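PDB 5HMA: probable membrane transporter protein MamO from Magnetospirillum magneticum, which promotes magnetite formation in magnetosomes, binding transition metals through an inactive protease-like domain, and is required for the activation of the MamE protease. Local coordinates for residues V17-V22 / I57-A62; L73-M78 / S185-V190; A124-G129 / E174-P179; G150-A155 / G161-A166. All coordinates share one frame; numbering follows the deposited sequence.

The four contacts sample a trypsin-like pair of beta barrels from the surface to the core. Interaction 1 is a surface contact in which one arginine meets backbone carbonyls and a water. Interaction 2, partly buried, is purely apolar, although its segment 185-190 also carries a nickel ligand. Both reach the first barrel through the neighbouring strands 58-68 and 73-78, and Ala-62 touches Leu-76. Interactions 3 and 4 are buried in the second sheet, on adjacent strands 173-179 and 159-167. Interaction 3 packs around an aromatic ring, whereas interaction 4 is backbone pairing, and Thr-177 joins them by a hydrogen bond to Asn-163. Leu-73 touches Val-178 and Ile-162, bringing interaction 2 against both.

Interaction 1: residues V17-V22 / I57-A62; sequences VNAGPV and IRRFPA
Arg-59 reaches across to the backbone of Val-17 and Ala-19; it is the one residue of 57-62 that touches the loop, and it does so with its guanidinium. The polar part runs through a water, which donates to Val-17 O at 2.8 Å and accepts from Arg-59 NH1 at 2.9 Å. Val-17 O also lies at the guanidinium edge, 3.1 Å from Arg-59 NH1. In the same group NH2 bonds to Gly-16 O and NE to Ser-48 OG, so with the water on NH1 all three guanidinium nitrogens have a partner, which fixes the plane. CG sits beside the backbone N (chi1 -67°), and a bend at chi3 (71°) turns the guanidinium to the loop. The fold here is the first barrel of a trypsin-like domain: 57-62 enters strand 58-68, whereas the loop 17-22 links two other strands, 9-13 and 23-29. The non-bonded part is looser. Ala-19 O lies over one guanidinium face, 3.7 Å from Arg-59 CZ, without a hydrogen bond to NH1; Gln-50 NE2 bonds to this carbonyl instead. Ala-19 CB comes only to 4.4 Å from Arg-59 NH2. A leucine in place of Arg-59 would probably leave Gly-16 O and Ser-48 OG without their mate and set the loop less firmly against the strand.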
loop_
_atom_site.group_PDB
_atom_site.type_symbol
_atom_site.label_atom_id
_atom_site.label_comp_id
_atom_site.label_asym_id
_atom_site.label_seq_id
_atom_site.Cartn_x
_atom_site.Cartn_y
_atom_site.Cartn_z
ATOM N N VAL A 17 -8.607 11.926 -16.657
ATOM C CA VAL A 17 -9.784 12.354 -15.887
ATOM C C VAL A 17 -10.745 11.217 -15.601
ATOM O O VAL A 17 -11.421 11.249 -14.590
ATOM C CB VAL A 17 -10.608 13.450 -16.576
ATOM C CG1 VAL A 17 -10.652 14.695 -15.720
ATOM C CG2 VAL A 17 -10.147 13.696 -17.961
ATOM N N ASN A 18 -10.842 10.264 -16.534
ATOM C CA ASN A 18 -11.837 9.204 -16.469
ATOM C C ASN A 18 -11.174 7.931 -15.993
ATOM O O ASN A 18 -11.729 6.843 -16.154
ATOM C CB ASN A 18 -12.516 8.985 -17.832
ATOM C CG ASN A 18 -11.516 8.722 -18.946
ATOM O OD1 ASN A 18 -10.313 8.915 -18.755
ATOM N ND2 ASN A 18 -12.002 8.301 -20.114
ATOM N N ALA A 19 -9.984 8.060 -15.411
ATOM C CA ALA A 19 -9.277 6.889 -14.883
ATOM C C ALA A 19 -9.522 6.715 -13.392
ATOM O O ALA A 19 -9.612 7.691 -12.651
ATOM C CB ALA A 19 -7.784 6.992 -15.146
ATOM N N GLY A 20 -9.612 5.463 -12.968
ATOM C CA GLY A 20 -9.711 5.122 -11.563
ATOM C C GLY A 20 -8.462 4.405 -11.084
ATOM O O GLY A 20 -7.612 4.041 -11.893
ATOM N N PRO A 21 -8.340 4.210 -9.761
ATOM C CA PRO A 21 -7.213 3.472 -9.175
ATOM C C PRO A 21 -6.986 2.122 -9.847
ATOM O O PRO A 21 -7.966 1.420 -10.117
ATOM C CB PRO A 21 -7.641 3.277 -7.716
ATOM C CG PRO A 21 -8.614 4.399 -7.444
ATOM C CD PRO A 21 -9.298 4.691 -8.744
ATOM N N VAL A 22 -5.723 1.787 -10.130
ATOM C CA VAL A 22 -5.333 0.445 -10.570
ATOM C C VAL A 22 -4.583 -0.247 -9.436
ATOM O O VAL A 22 -4.203 -1.408 -9.539
ATOM C CB VAL A 22 -4.457 0.481 -11.827
ATOM C CG1 VAL A 22 -5.164 1.231 -12.954
ATOM C CG2 VAL A 22 -3.096 1.123 -11.509
ATOM N N ILE A 57 -14.343 11.753 -3.516
ATOM C CA ILE A 57 -12.963 11.531 -3.934
ATOM C C ILE A 57 -12.313 12.809 -4.453
ATOM O O ILE A 57 -12.878 13.492 -5.298
ATOM C CB ILE A 57 -12.887 10.431 -5.007
ATOM C CG1 ILE A 57 -13.356 9.088 -4.442
ATOM C CG2 ILE A 57 -11.473 10.308 -5.529
ATOM C CD1 ILE A 57 -12.372 8.478 -3.432
ATOM N N ARG A 58 -11.130 13.127 -3.926
ATOM C CA ARG A 58 -10.291 14.190 -4.469
ATOM C C ARG A 58 -9.010 13.612 -5.057
ATOM O O ARG A 58 -8.428 12.673 -4.509
ATOM C CB ARG A 58 -9.961 15.231 -3.395
ATOM C CG ARG A 58 -11.143 16.139 -3.103
ATOM C CD ARG A 58 -10.739 17.402 -2.376
ATOM N NE ARG A 58 -9.691 18.144 -3.069
ATOM C CZ ARG A 58 -9.102 19.217 -2.552
ATOM N NH1 ARG A 58 -9.472 19.646 -1.354
ATOM N NH2 ARG A 58 -8.149 19.858 -3.220
ATOM N N ARG A 59 -8.573 14.164 -6.182
ATOM C CA ARG A 59 -7.383 13.647 -6.846
ATOM C C ARG A 59 -6.237 14.618 -6.717
ATOM O O ARG A 59 -6.426 15.827 -6.771
ATOM C CB ARG A 59 -7.673 13.350 -8.316
ATOM C CG ARG A 59 -8.649 12.200 -8.448
ATOM C CD ARG A 59 -8.977 11.895 -9.871
ATOM N NE ARG A 59 -7.863 11.284 -10.584
ATOM C CZ ARG A 59 -7.942 10.896 -11.851
ATOM N NH1 ARG A 59 -9.087 11.059 -12.507
ATOM N NH2 ARG A 59 -6.894 10.349 -12.459
ATOM N N PHE A 60 -5.042 14.081 -6.529
ATOM C CA PHE A 60 -3.840 14.906 -6.463
ATOM C C PHE A 60 -2.772 14.271 -7.325
ATOM O O PHE A 60 -2.566 13.053 -7.253
ATOM C CB PHE A 60 -3.329 15.036 -5.021
ATOM C CG PHE A 60 -4.353 15.559 -4.059
ATOM C CD1 PHE A 60 -4.517 16.927 -3.881
ATOM C CD2 PHE A 60 -5.177 14.685 -3.360
ATOM C CE1 PHE A 60 -5.469 17.420 -3.001
ATOM C CE2 PHE A 60 -6.134 15.166 -2.477
ATOM C CZ PHE A 60 -6.280 16.536 -2.294
ATOM N N PRO A 61 -2.098 15.083 -8.151
ATOM C CA PRO A 61 -0.942 14.561 -8.888
ATOM C C PRO A 61 0.176 14.140 -7.922
ATOM O O PRO A 61 0.325 14.713 -6.839
ATOM C CB PRO A 61 -0.505 15.741 -9.780
ATOM C CG PRO A 61 -1.201 16.945 -9.242
ATOM C CD PRO A 61 -2.375 16.507 -8.430
ATOM N N ALA A 62 0.946 13.129 -8.294
ATOM C CA ALA A 62 2.038 12.699 -7.443
ATOM C C ALA A 62 3.274 12.430 -8.273
ATOM O O ALA A 62 3.180 12.017 -9.427
ATOM C CB ALA A 62 1.646 11.461 -6.647
HETATM O O HOH W 1 -11.285 13.017 -12.391
#

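Interaction 2: residues L73-M78 / S185-V190; sequences LALLKM and SHLQDV. With NI (nickel (II) ion), chain C.
Next in sequence to the nickel ligand His-186, at the end of the protease-like domain, Leu-187 meets Leu-75 on barrel strand 73-78, which Val-190 also touches. The contact rests on one methyl: Leu-75 CD2 lies 4.0 Å from Leu-187 CD2 and 4.0 Å from Val-190 CG1. Leu-75 places CG opposite its backbone N (chi1 177°), which carries the branch out toward segment 185-190. Against Val-190 the approach is tip to tip, while Leu-187 slants across the Leu-75 side chain. A backbone bond from Val-190 N to Leu-187 O, 3.3 Å long, helps to turn this segment, consistent with both residues facing the strand. Their neighbour His-186, the residue next to helix 180-185, turns elsewhere. Its NE2 binds nickel at 2.2 Å, alongside three waters and His-71 NE2. On the far side of the ring, ND1 bonds to Val-182 O and only weakly to Ser-185 OG, a second shell that fixes the ring's rotation and probably keeps NE2 available as the donor to the metal. No hydrogen bond joins the two segments. Dispersion between methyl groups is therefore all that the strand itself gives to this segment, whereas the adjacent histidine is held by directional metal and hydrogen bonds.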
loop_
_atom_site.group_PDB
_atom_site.type_symbol
_atom_site.label_atom_id
_atom_site.label_comp_id
_atom_site.label_asym_id
_atom_site.label_seq_id
_atom_site.Cartn_x
_atom_site.Cartn_y
_atom_site.Cartn_z
ATOM N N LEU A 73 8.712 -1.327 -3.832
ATOM C CA LEU A 73 8.003 -0.187 -3.266
ATOM C C LEU A 73 8.430 1.134 -3.909
ATOM O O LEU A 73 9.559 1.281 -4.385
ATOM C CB LEU A 73 8.205 -0.116 -1.753
ATOM C CG LEU A 73 7.689 -1.298 -0.933
ATOM C CD1 LEU A 73 7.838 -1.013 0.548
ATOM C CD2 LEU A 73 6.249 -1.592 -1.282
ATOM N N ALA A 74 7.493 2.078 -3.917
ATOM C CA ALA A 74 7.726 3.444 -4.367
ATOM C C ALA A 74 7.199 4.423 -3.323
ATOM O O ALA A 74 6.119 4.218 -2.745
ATOM C CB ALA A 74 7.052 3.696 -5.714
ATOM N N LEU A 75 7.978 5.472 -3.079
ATOM C CA LEU A 75 7.556 6.598 -2.248
ATOM C C LEU A 75 7.094 7.715 -3.167
ATOM O O LEU A 75 7.868 8.204 -3.986
ATOM C CB LEU A 75 8.699 7.101 -1.352
ATOM C CG LEU A 75 8.350 8.336 -0.508
ATOM C CD1 LEU A 75 7.301 7.967 0.521
ATOM C CD2 LEU A 75 9.593 8.963 0.158
ATOM N N LEU A 76 5.835 8.106 -3.035
ATOM C CA LEU A 76 5.277 9.184 -3.838
ATOM C C LEU A 76 5.097 10.427 -2.979
ATOM O O LEU A 76 4.944 10.342 -1.757
ATOM C CB LEU A 76 3.920 8.777 -4.437
ATOM C CG LEU A 76 3.759 7.422 -5.125
ATOM C CD1 LEU A 76 2.343 7.291 -5.683
ATOM C CD2 LEU A 76 4.790 7.253 -6.225
ATOM N N LYS A 77 5.091 11.582 -3.627
ATOM C CA LYS A 77 4.726 12.818 -2.957
ATOM C C LYS A 77 3.593 13.484 -3.735
ATOM O O LYS A 77 3.743 13.793 -4.912
ATOM C CB LYS A 77 5.938 13.746 -2.838
ATOM C CG LYS A 77 5.634 15.186 -2.451
ATOM C CD LYS A 77 5.256 15.315 -0.983
ATOM C CE LYS A 77 5.345 16.777 -0.528
ATOM N NZ LYS A 77 4.212 17.592 -1.049
ATOM N N MET A 78 2.453 13.680 -3.088
ATOM C CA MET A 78 1.369 14.432 -3.702
ATOM C C MET A 78 1.750 15.910 -3.822
ATOM O O MET A 78 2.329 16.495 -2.894
ATOM C CB MET A 78 0.085 14.259 -2.894
ATOM C CG MET A 78 -0.450 12.832 -2.918
ATOM S SD MET A 78 -2.075 12.583 -2.138
ATOM C CE MET A 78 -1.611 12.414 -0.403
ATOM N N SER A 185 13.943 1.800 6.900
ATOM C CA SER A 185 15.380 1.655 6.674
ATOM C C SER A 185 15.809 2.081 5.272
ATOM O O SER A 185 16.931 2.545 5.079
ATOM C CB SER A 185 15.807 0.210 6.927
ATOM O OG SER A 185 15.033 -0.676 6.146
ATOM N N HIS A 186 14.917 1.930 4.296
ATOM C CA HIS A 186 15.249 2.295 2.921
ATOM C C HIS A 186 14.838 3.742 2.620
ATOM O O HIS A 186 14.935 4.199 1.481
ATOM C CB HIS A 186 14.597 1.323 1.923
ATOM C CG HIS A 186 15.209 -0.050 1.922
ATOM N ND1 HIS A 186 14.889 -1.012 2.857
ATOM C CD2 HIS A 186 16.130 -0.619 1.104
ATOM C CE1 HIS A 186 15.584 -2.110 2.618
ATOM N NE2 HIS A 186 16.343 -1.899 1.560
ATOM N N LEU A 187 14.402 4.469 3.644
ATOM C CA LEU A 187 13.990 5.856 3.456
ATOM C C LEU A 187 14.635 6.816 4.438
ATOM O O LEU A 187 14.169 7.941 4.619
ATOM C CB LEU A 187 12.480 5.978 3.570
ATOM C CG LEU A 187 11.749 5.462 2.338
ATOM C CD1 LEU A 187 10.267 5.721 2.483
ATOM C CD2 LEU A 187 12.307 6.129 1.085
ATOM N N GLN A 188 15.720 6.386 5.062
ATOM C CA GLN A 188 16.382 7.232 6.041
ATOM C C GLN A 188 17.168 8.366 5.372
ATOM O O GLN A 188 18.007 9.000 6.006
ATOM C CB GLN A 188 17.290 6.386 6.932
ATOM C CG GLN A 188 18.114 5.360 6.178
ATOM C CD GLN A 188 18.831 4.401 7.110
ATOM O OE1 GLN A 188 18.275 3.973 8.123
ATOM N NE2 GLN A 188 20.074 4.066 6.778
ATOM N N ASP A 189 16.879 8.629 4.099
ATOM C CA ASP A 189 17.486 9.752 3.384
ATOM C C ASP A 189 16.443 10.710 2.782
ATOM O O ASP A 189 16.723 11.387 1.790
ATOM C CB ASP A 189 18.425 9.242 2.277
ATOM C CG ASP A 189 17.766 8.209 1.362
ATOM O OD1 ASP A 189 16.550 7.947 1.514
ATOM O OD2 ASP A 189 18.472 7.664 0.482
ATOM N N VAL A 190 15.247 10.763 3.376
ATOM C CA VAL A 190 14.184 11.654 2.898
ATOM C C VAL A 190 13.578 12.492 4.042
ATOM O O VAL A 190 13.962 13.649 4.244
ATOM C CB VAL A 190 13.073 10.859 2.173
ATOM C CG1 VAL A 190 12.144 11.811 1.427
ATOM C CG2 VAL A 190 13.671 9.831 1.214
HETATM NI NI NI C . 16.588 -4.001 1.117
HETATM O O HOH W 2 16.917 -3.374 -0.965
HETATM O O HOH W 3 16.199 -4.620 3.201
HETATM O O HOH W 4 16.838 -6.109 0.436
#

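Interaction 3: residues A124-G129 / E174-P179; sequences APLAVG and EGFTVP
Leu-126 lies over one face of the Phe-176 ring in the second barrel of the trypsin-like fold, where strands 124-128 and 174-179 cross almost perpendicularly (101°). Their axes stay 8.7 Å apart, too far for backbone pairing, and both strands pair with strand 131-139 instead. The tight part is the leucine on the ring. Leu-126 CD1 makes a CH-pi contact 4.3 Å from the Phe-176 centroid and only 12° off the ring normal, while CD2 touches CG near the root of the ring, at 3.9 Å. With the Leu-126 CG trans to N (chi1 176°), both methyls are laid over the same face, CD1 above the ring and CD2 toward CG, the two side chains crossing at a slant. Ala-166 of strand 159-167 packs on both residues, and Arg-138 also touches the phenyl group. Toward solvent the contact thins. The ring of Pro-125 is exposed and its CB is directed away from the other strand, with just the carbonyl turned inward. A bound peptide adds a modified side chain that packs on Leu-126, Val-128 and Phe-176. Phe-176 CE2 lies 3.5 Å from Pro-125 O and 4.1 Å from Ala-124 CB.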
loop_
_atom_site.group_PDB
_atom_site.type_symbol
_atom_site.label_atom_id
_atom_site.label_comp_id
_atom_site.label_asym_id
_atom_site.label_seq_id
_atom_site.Cartn_x
_atom_site.Cartn_y
_atom_site.Cartn_z
ATOM N N ALA A 124 8.772 -15.320 3.395
ATOM C CA ALA A 124 8.432 -15.942 2.124
ATOM C C ALA A 124 9.013 -15.140 0.968
ATOM O O ALA A 124 9.033 -13.905 1.015
ATOM C CB ALA A 124 6.917 -16.068 1.977
ATOM N N PRO A 125 9.499 -15.844 -0.067
ATOM C CA PRO A 125 9.987 -15.224 -1.307
ATOM C C PRO A 125 8.868 -14.910 -2.300
ATOM O O PRO A 125 7.820 -15.557 -2.267
ATOM C CB PRO A 125 10.928 -16.289 -1.879
ATOM C CG PRO A 125 10.342 -17.571 -1.415
ATOM C CD PRO A 125 9.734 -17.300 -0.050
ATOM N N LEU A 126 9.099 -13.927 -3.167
ATOM C CA LEU A 126 8.185 -13.615 -4.263
ATOM C C LEU A 126 8.945 -12.997 -5.423
ATOM O O LEU A 126 9.800 -12.131 -5.224
ATOM C CB LEU A 126 7.076 -12.662 -3.809
ATOM C CG LEU A 126 6.106 -12.171 -4.888
ATOM C CD1 LEU A 126 5.323 -13.335 -5.450
ATOM C CD2 LEU A 126 5.163 -11.104 -4.352
ATOM N N ALA A 127 8.633 -13.443 -6.637
ATOM C CA ALA A 127 9.227 -12.853 -7.824
ATOM C C ALA A 127 8.272 -11.841 -8.448
ATOM O O ALA A 127 7.146 -12.173 -8.810
ATOM C CB ALA A 127 9.604 -13.934 -8.834
ATOM N N VAL A 128 8.733 -10.597 -8.544
ATOM C CA VAL A 128 8.009 -9.537 -9.234
ATOM C C VAL A 128 8.838 -9.126 -10.440
ATOM O O VAL A 128 9.889 -8.492 -10.295
ATOM C CB VAL A 128 7.746 -8.337 -8.314
ATOM C CG1 VAL A 128 7.059 -7.204 -9.090
ATOM C CG2 VAL A 128 6.928 -8.764 -7.106
ATOM N N GLY A 129 8.375 -9.491 -11.630
ATOM C CA GLY A 129 9.194 -9.338 -12.816
ATOM C C GLY A 129 10.507 -10.081 -12.639
ATOM O O GLY A 129 10.508 -11.273 -12.336
ATOM N N GLU A 174 -2.922 -15.085 -4.005
ATOM C CA GLU A 174 -2.162 -15.289 -2.781
ATOM C C GLU A 174 -1.715 -13.944 -2.235
ATOM O O GLU A 174 -1.328 -13.058 -3.000
ATOM C CB GLU A 174 -0.942 -16.183 -3.037
ATOM C CG GLU A 174 -1.259 -17.560 -3.609
ATOM C CD GLU A 174 -2.094 -18.419 -2.665
ATOM O OE1 GLU A 174 -2.082 -18.157 -1.438
ATOM O OE2 GLU A 174 -2.765 -19.356 -3.151
ATOM N N GLY A 175 -1.750 -13.789 -0.915
ATOM C CA GLY A 175 -1.384 -12.523 -0.307
ATOM C C GLY A 175 0.040 -12.428 0.223
ATOM O O GLY A 175 0.479 -13.252 1.028
ATOM N N PHE A 176 0.768 -11.415 -0.232
ATOM C CA PHE A 176 2.101 -11.139 0.290
ATOM C C PHE A 176 2.140 -9.756 0.909
ATOM O O PHE A 176 1.274 -8.919 0.628
ATOM C CB PHE A 176 3.140 -11.269 -0.816
ATOM C CG PHE A 176 3.359 -12.679 -1.246
ATOM C CD1 PHE A 176 2.454 -13.307 -2.092
ATOM C CD2 PHE A 176 4.448 -13.400 -0.773
ATOM C CE1 PHE A 176 2.636 -14.626 -2.473
ATOM C CE2 PHE A 176 4.646 -14.731 -1.163
ATOM C CZ PHE A 176 3.736 -15.341 -2.009
ATOM N N THR A 177 3.132 -9.512 1.761
ATOM C CA THR A 177 3.271 -8.206 2.399
ATOM C C THR A 177 4.730 -7.852 2.652
ATOM O O THR A 177 5.463 -8.629 3.278
ATOM C CB THR A 177 2.527 -8.133 3.762
ATOM O OG1 THR A 177 1.138 -8.446 3.587
ATOM C CG2 THR A 177 2.658 -6.730 4.342
ATOM N N VAL A 178 5.140 -6.678 2.166
ATOM C CA VAL A 178 6.442 -6.104 2.494
ATOM C C VAL A 178 6.388 -5.508 3.896
ATOM O O VAL A 178 5.598 -4.609 4.143
ATOM C CB VAL A 178 6.847 -5.030 1.486
ATOM C CG1 VAL A 178 8.275 -4.559 1.769
ATOM C CG2 VAL A 178 6.683 -5.541 0.046
ATOM N N PRO A 179 7.219 -6.012 4.827
ATOM C CA PRO A 179 7.198 -5.486 6.203
ATOM C C PRO A 179 7.468 -3.980 6.268
ATOM O O PRO A 179 8.302 -3.475 5.522
ATOM C CB PRO A 179 8.317 -6.270 6.899
ATOM C CG PRO A 179 8.415 -7.539 6.127
ATOM C CD PRO A 179 8.117 -7.167 4.685
#

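Interaction 4: residues G150-A155 / G161-A166; sequences GPLVNA and GINIAA
Gly-150 O is gripped from strand 161-166 by a strong hydrogen bond from Asn-163 N, 2.8 Å long with an angle of 167° at the hydrogen, and by a CA-H...O contact from Ile-162 CA at 3.5 Å. This is the core of a beta hairpin, strands 151-153 and 159-167, in the second barrel of the trypsin-like fold. The strands run antiparallel but are sharply splayed, with 123° between the directions of these short segments; two bridges form between them. Pro-151 and Ile-162 form a non-hydrogen-bonded pair; Leu-152 and Gly-161 form the hydrogen-bonded one. In that pair Leu-152 N donates to Gly-161 O over 2.8 Å, arriving from above the carbonyl plane, while the return bond from Gly-161 N to Leu-152 O is weak at 3.3 Å. Gly-161 O also receives a CA-H...O contact from Pro-151 CA. On the face carrying Leu-152, the Asn-163 side chain lies beside it at about a right angle. With CG beside its backbone N (chi1 -65°), the carboxamide folds back over the neighbouring strand, its ND2 3.3 Å from Pro-151 O. Asn-163 OD1 is hydrogen-bonded to Thr-177 OG1 of the next strand, which satisfies this buried oxygen. Replacing Asn-163 with an alanine is likely to deprive Thr-177 OG1 of its mate and open a gap against Leu-152. Asn-163 OD1 lies 3.5 Å from Leu-152 CB and 3.8 Å from Leu-152 CD1.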
loop_
_atom_site.group_PDB
_atom_site.type_symbol
_atom_site.label_atom_id
_atom_site.label_comp_id
_atom_site.label_asym_id
_atom_site.label_seq_id
_atom_site.Cartn_x
_atom_site.Cartn_y
_atom_site.Cartn_z
ATOM N N GLY A 150 -1.728 -1.283 -1.033
ATOM C CA GLY A 150 -2.366 -0.807 0.186
ATOM C C GLY A 150 -1.740 -1.343 1.476
ATOM O O GLY A 150 -0.890 -2.246 1.452
ATOM N N PRO A 151 -2.154 -0.789 2.620
ATOM C CA PRO A 151 -1.540 -1.169 3.894
ATOM C C PRO A 151 -2.101 -2.445 4.534
ATOM O O PRO A 151 -3.303 -2.725 4.441
ATOM C CB PRO A 151 -1.841 0.043 4.789
ATOM C CG PRO A 151 -3.174 0.513 4.294
ATOM C CD PRO A 151 -3.075 0.356 2.776
ATOM N N LEU A 152 -1.213 -3.211 5.167
ATOM C CA LEU A 152 -1.590 -4.202 6.166
ATOM C C LEU A 152 -1.492 -3.545 7.546
ATOM O O LEU A 152 -0.515 -2.839 7.826
ATOM C CB LEU A 152 -0.675 -5.422 6.095
ATOM C CG LEU A 152 -1.223 -6.659 6.817
ATOM C CD1 LEU A 152 -2.427 -7.214 6.041
ATOM C CD2 LEU A 152 -0.144 -7.719 6.975
ATOM N N VAL A 153 -2.488 -3.750 8.405
ATOM C CA VAL A 153 -2.418 -3.176 9.749
ATOM C C VAL A 153 -2.730 -4.233 10.766
ATOM O O VAL A 153 -3.367 -5.240 10.449
ATOM C CB VAL A 153 -3.372 -1.971 9.950
ATOM C CG1 VAL A 153 -3.125 -0.882 8.890
ATOM C CG2 VAL A 153 -4.824 -2.429 9.961
ATOM N N ASN A 154 -2.285 -3.996 11.998
ATOM C CA ASN A 154 -2.649 -4.884 13.086
ATOM C C ASN A 154 -3.976 -4.393 13.657
ATOM O O ASN A 154 -4.585 -3.450 13.127
ATOM C CB ASN A 154 -1.536 -4.976 14.151
ATOM C CG ASN A 154 -1.227 -3.642 14.851
ATOM O OD1 ASN A 154 -1.987 -2.681 14.776
ATOM N ND2 ASN A 154 -0.093 -3.607 15.566
ATOM N N ALA A 155 -4.422 -5.020 14.732
ATOM C CA ALA A 155 -5.719 -4.700 15.291
ATOM C C ALA A 155 -5.739 -3.310 15.937
ATOM O O ALA A 155 -6.803 -2.752 16.204
ATOM C CB ALA A 155 -6.118 -5.771 16.303
ATOM N N GLY A 161 2.714 -3.243 7.150
ATOM C CA GLY A 161 3.306 -3.488 5.848
ATOM C C GLY A 161 2.510 -3.021 4.648
ATOM O O GLY A 161 1.446 -2.426 4.780
ATOM N N ILE A 162 3.051 -3.304 3.471
ATOM C CA ILE A 162 2.449 -2.935 2.198
ATOM C C ILE A 162 2.174 -4.208 1.400
ATOM O O ILE A 162 3.066 -5.032 1.200
ATOM C CB ILE A 162 3.360 -1.977 1.407
ATOM C CG1 ILE A 162 3.584 -0.676 2.187
ATOM C CG2 ILE A 162 2.763 -1.722 0.033
ATOM C CD1 ILE A 162 2.320 0.160 2.360
ATOM N N ASN A 163 0.943 -4.361 0.933
ATOM C CA ASN A 163 0.516 -5.627 0.369
ATOM C C ASN A 163 0.804 -5.776 -1.116
ATOM O O ASN A 163 0.875 -4.792 -1.853
ATOM C CB ASN A 163 -0.972 -5.809 0.644
ATOM C CG ASN A 163 -1.249 -5.946 2.127
ATOM O OD1 ASN A 163 -0.533 -6.673 2.830
ATOM N ND2 ASN A 163 -2.261 -5.237 2.619
ATOM N N ILE A 164 1.003 -7.027 -1.524
ATOM C CA ILE A 164 1.184 -7.418 -2.916
ATOM C C ILE A 164 0.316 -8.637 -3.170
ATOM O O ILE A 164 0.521 -9.686 -2.546
ATOM C CB ILE A 164 2.643 -7.745 -3.243
ATOM C CG1 ILE A 164 3.564 -6.557 -2.919
ATOM C CG2 ILE A 164 2.768 -8.205 -4.708
ATOM C CD1 ILE A 164 5.050 -6.836 -3.194
ATOM N N ALA A 165 -0.656 -8.508 -4.069
ATOM C CA ALA A 165 -1.428 -9.675 -4.498
ATOM C C ALA A 165 -0.659 -10.423 -5.566
ATOM O O ALA A 165 -0.281 -9.837 -6.578
ATOM C CB ALA A 165 -2.790 -9.264 -5.020
ATOM N N ALA A 166 -0.415 -11.709 -5.351
ATOM C CA ALA A 166 0.260 -12.503 -6.371
ATOM C C ALA A 166 -0.645 -13.632 -6.825
ATOM O O ALA A 166 -1.600 -13.985 -6.138
ATOM C CB ALA A 166 1.577 -13.047 -5.857
#